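Local coordinates for foldase protein PrsA (Streptococcus pneumoniae, PDB 5TVL), which probably assists the folding of secreted proteins outside the cell after translocation, as a lipoprotein of the peptidyl-prolyl cis-trans isomerase class, at residues A27-L32 and A264-F269. Sequence-based numbering, arbitrary orientation.
Sequences AQQVLL and AFQNIF
Leu31 and Phe265 illustrate how a single methyl can seat an aromatic ring: Leu31 CD2 lies over the ring centre, 3.4 Å from the centroid and 14° off the ring normal, a CH-pi contact. The same methyl also meets the second phenylalanine, at the edge of the Phe269 ring. That ring receives Leu32 CD1 over one face, 4.0 Å from its centroid and nearer the CE1 side than the middle. Both leucines hold CG anti to the backbone N (chi1 -170° and -177°), which carries Leu31 CD2 and Leu32 CD1 off helix 25-44 to the two rings. Here the N-terminal part of a long helix packs against a 3-10 segment leading into a short, weakly bonded helical turn, so regions near the two ends of the chain pack together, as in the PrsA family, where N- and C-terminal segments build a helical part joined to the PpiC-type isomerase domain. Phe17 of the second subunit adds an edge-to-face ring contact to Phe265. Ile268, its chain extended out to CD1, lays that methyl along the backbone of Gln28, 3.5 Å from Gln28 C. The Gln28 chain reaches across obliquely, placing CG 3.7 Å from Phe265 CD1. Its amide NE2 passes 3.3 Å from Ala264 O, too bent to count as a hydrogen bond, and instead hydrogen-bonds to Lys22 O.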
ATOM      1  N   ALA A  27       8.039  21.848 -15.595  1.00 28.48           N
ATOM      2  CA  ALA A  27       7.779  23.240 -15.221  1.00 29.18           C
ATOM      3  C   ALA A  27       6.298  23.512 -14.927  1.00 29.63           C
ATOM      4  O   ALA A  27       5.973  24.300 -14.039  1.00 29.75           O
ATOM      5  CB  ALA A  27       8.277  24.178 -16.311  1.00 28.82           C
ATOM      6  N   GLN A  28       5.407  22.863 -15.668  1.00 29.96           N
ATOM      7  CA  GLN A  28       3.973  22.978 -15.403  1.00 34.89           C
ATOM      8  C   GLN A  28       3.587  22.393 -14.035  1.00 34.97           C
ATOM      9  O   GLN A  28       2.673  22.895 -13.383  1.00 34.13           O
ATOM     10  CB  GLN A  28       3.166  22.316 -16.520  1.00 39.47           C
ATOM     11  CG  GLN A  28       3.286  23.039 -17.855  1.00 41.50           C
ATOM     12  CD  GLN A  28       2.691  22.267 -19.015  1.00 44.47           C
ATOM     13  OE1 GLN A  28       2.288  21.112 -18.876  1.00 48.82           O
ATOM     14  NE2 GLN A  28       2.636  22.909 -20.177  1.00 47.50           N
ATOM     15  N   GLN A  29       4.294  21.342 -13.618  1.00 36.02           N
ATOM     16  CA  GLN A  29       4.138  20.750 -12.284  1.00 34.86           C
ATOM     17  C   GLN A  29       4.609  21.706 -11.173  1.00 36.61           C
ATOM     18  O   GLN A  29       4.045  21.712 -10.076  1.00 37.59           O
ATOM     19  CB  GLN A  29       4.906  19.417 -12.202  1.00 35.38           C
ATOM     20  CG  GLN A  29       4.537  18.520 -11.022  1.00 37.98           C
ATOM     21  CD  GLN A  29       3.112  17.965 -11.088  1.00 36.86           C
ATOM     22  OE1 GLN A  29       2.611  17.612 -12.161  1.00 35.36           O
ATOM     23  NE2 GLN A  29       2.457  17.877  -9.931  1.00 34.35           N
ATOM     24  N   VAL A  30       5.642  22.500 -11.457  1.00 34.48           N
ATOM     25  CA  VAL A  30       6.149  23.495 -10.506  1.00 33.05           C
ATOM     26  C   VAL A  30       5.126  24.603 -10.222  1.00 34.24           C
ATOM     27  O   VAL A  30       4.990  25.019  -9.071  1.00 37.56           O
ATOM     28  CB  VAL A  30       7.508  24.084 -10.969  1.00 31.13           C
ATOM     29  CG1 VAL A  30       7.904  25.317 -10.163  1.00 30.71           C
ATOM     30  CG2 VAL A  30       8.592  23.019 -10.857  1.00 31.14           C
ATOM     31  N   LEU A  31       4.417  25.078 -11.247  1.00 34.20           N
ATOM     32  CA  LEU A  31       3.355  26.074 -11.039  1.00 36.24           C
ATOM     33  C   LEU A  31       2.178  25.471 -10.274  1.00 38.30           C
ATOM     34  O   LEU A  31       1.571  26.144  -9.432  1.00 38.15           O
ATOM     35  CB  LEU A  31       2.850  26.655 -12.359  1.00 38.13           C
ATOM     36  CG  LEU A  31       1.910  27.865 -12.227  1.00 42.82           C
ATOM     37  CD1 LEU A  31       2.672  29.107 -11.790  1.00 43.65           C
ATOM     38  CD2 LEU A  31       1.183  28.123 -13.537  1.00 49.59           C
ATOM     39  N   LEU A  32       1.855  24.217 -10.588  1.00 35.59           N
ATOM     40  CA  LEU A  32       0.815  23.477  -9.881  1.00 35.95           C
ATOM     41  C   LEU A  32       1.157  23.327  -8.402  1.00 33.84           C
ATOM     42  O   LEU A  32       0.291  23.504  -7.548  1.00 35.00           O
ATOM     43  CB  LEU A  32       0.619  22.099 -10.511  1.00 37.50           C
ATOM     44  CG  LEU A  32      -0.482  21.202  -9.933  1.00 41.65           C
ATOM     45  CD1 LEU A  32      -1.846  21.850 -10.130  1.00 43.83           C
ATOM     46  CD2 LEU A  32      -0.434  19.817 -10.573  1.00 43.18           C
ATOM     47  N   ALA A 264      -1.123  27.861 -21.409  1.00 61.58           N
ATOM     48  CA  ALA A 264      -0.166  26.747 -21.346  1.00 58.77           C
ATOM     49  C   ALA A 264      -0.365  25.815 -20.145  1.00 54.67           C
ATOM     50  O   ALA A 264      -0.137  24.610 -20.261  1.00 52.39           O
ATOM     51  CB  ALA A 264       1.262  27.278 -21.357  1.00 60.63           C
ATOM     52  N   PHE A 265      -0.789  26.370 -19.009  1.00 50.25           N
ATOM     53  CA  PHE A 265      -0.987  25.588 -17.781  1.00 47.85           C
ATOM     54  C   PHE A 265      -2.406  25.038 -17.578  1.00 49.98           C
ATOM     55  O   PHE A 265      -2.636  24.307 -16.619  1.00 51.30           O
ATOM     56  CB  PHE A 265      -0.578  26.421 -16.564  1.00 45.17           C
ATOM     57  CG  PHE A 265       0.825  26.947 -16.642  1.00 43.38           C
ATOM     58  CD1 PHE A 265       1.907  26.146 -16.287  1.00 41.60           C
ATOM     59  CD2 PHE A 265       1.070  28.239 -17.082  1.00 44.20           C
ATOM     60  CE1 PHE A 265       3.208  26.631 -16.368  1.00 42.01           C
ATOM     61  CE2 PHE A 265       2.367  28.730 -17.165  1.00 45.22           C
ATOM     62  CZ  PHE A 265       3.438  27.925 -16.809  1.00 43.18           C
ATOM     63  N   GLN A 266      -3.340  25.358 -18.480  1.00 52.22           N
ATOM     64  CA  GLN A 266      -4.765  25.009 -18.312  1.00 53.23           C
ATOM     65  C   GLN A 266      -5.033  23.506 -18.153  1.00 50.97           C
ATOM     66  O   GLN A 266      -5.890  23.113 -17.357  1.00 48.71           O
ATOM     67  CB  GLN A 266      -5.590  25.563 -19.489  1.00 58.67           C
ATOM     68  CG  GLN A 266      -7.109  25.471 -19.335  1.00 63.69           C
ATOM     69  CD  GLN A 266      -7.644  26.288 -18.172  1.00 67.75           C
ATOM     70  OE1 GLN A 266      -7.257  27.440 -17.977  1.00 71.69           O
ATOM     71  NE2 GLN A 266      -8.544  25.696 -17.395  1.00 71.09           N
ATOM     72  N   ASN A 267      -4.300  22.680 -18.902  1.00 52.26           N
ATOM     73  CA  ASN A 267      -4.494  21.219 -18.887  1.00 53.32           C
ATOM     74  C   ASN A 267      -4.040  20.540 -17.591  1.00 50.36           C
ATOM     75  O   ASN A 267      -4.683  19.582 -17.152  1.00 49.87           O
ATOM     76  CB  ASN A 267      -3.793  20.552 -20.082  1.00 56.06           C
ATOM     77  CG  ASN A 267      -4.428  20.908 -21.422  1.00 60.17           C
ATOM     78  OD1 ASN A 267      -5.512  21.494 -21.484  1.00 63.70           O
ATOM     79  ND2 ASN A 267      -3.749  20.545 -22.507  1.00 59.39           N
ATOM     80  N   ILE A 268      -2.952  21.020 -16.981  1.00 47.15           N
ATOM     81  CA  ILE A 268      -2.449  20.419 -15.732  1.00 45.62           C
ATOM     82  C   ILE A 268      -3.349  20.730 -14.525  1.00 45.37           C
ATOM     83  O   ILE A 268      -3.328  19.996 -13.538  1.00 46.59           O
ATOM     84  CB  ILE A 268      -0.965  20.791 -15.446  1.00 43.78           C
ATOM     85  CG1 ILE A 268      -0.285  19.684 -14.628  1.00 44.72           C
ATOM     86  CG2 ILE A 268      -0.830  22.137 -14.738  1.00 42.78           C
ATOM     87  CD1 ILE A 268       1.203  19.887 -14.432  1.00 44.27           C
ATOM     88  N   PHE A 269      -4.118  21.817 -14.615  1.00 45.86           N
ATOM     89  CA  PHE A 269      -5.138  22.161 -13.611  1.00 48.30           C
ATOM     90  C   PHE A 269      -6.498  21.480 -13.835  1.00 52.80           C
ATOM     91  O   PHE A 269      -7.335  21.499 -12.935  1.00 61.38           O
ATOM     92  CB  PHE A 269      -5.340  23.686 -13.539  1.00 46.93           C
ATOM     93  CG  PHE A 269      -4.278  24.403 -12.751  1.00 44.41           C
ATOM     94  CD1 PHE A 269      -4.393  24.545 -11.370  1.00 44.30           C
ATOM     95  CD2 PHE A 269      -3.165  24.947 -13.388  1.00 42.74           C
ATOM     96  CE1 PHE A 269      -3.416  25.207 -10.641  1.00 42.84           C
ATOM     97  CE2 PHE A 269      -2.186  25.610 -12.666  1.00 40.55           C
ATOM     98  CZ  PHE A 269      -2.313  25.741 -11.294  1.00 41.41           C
TER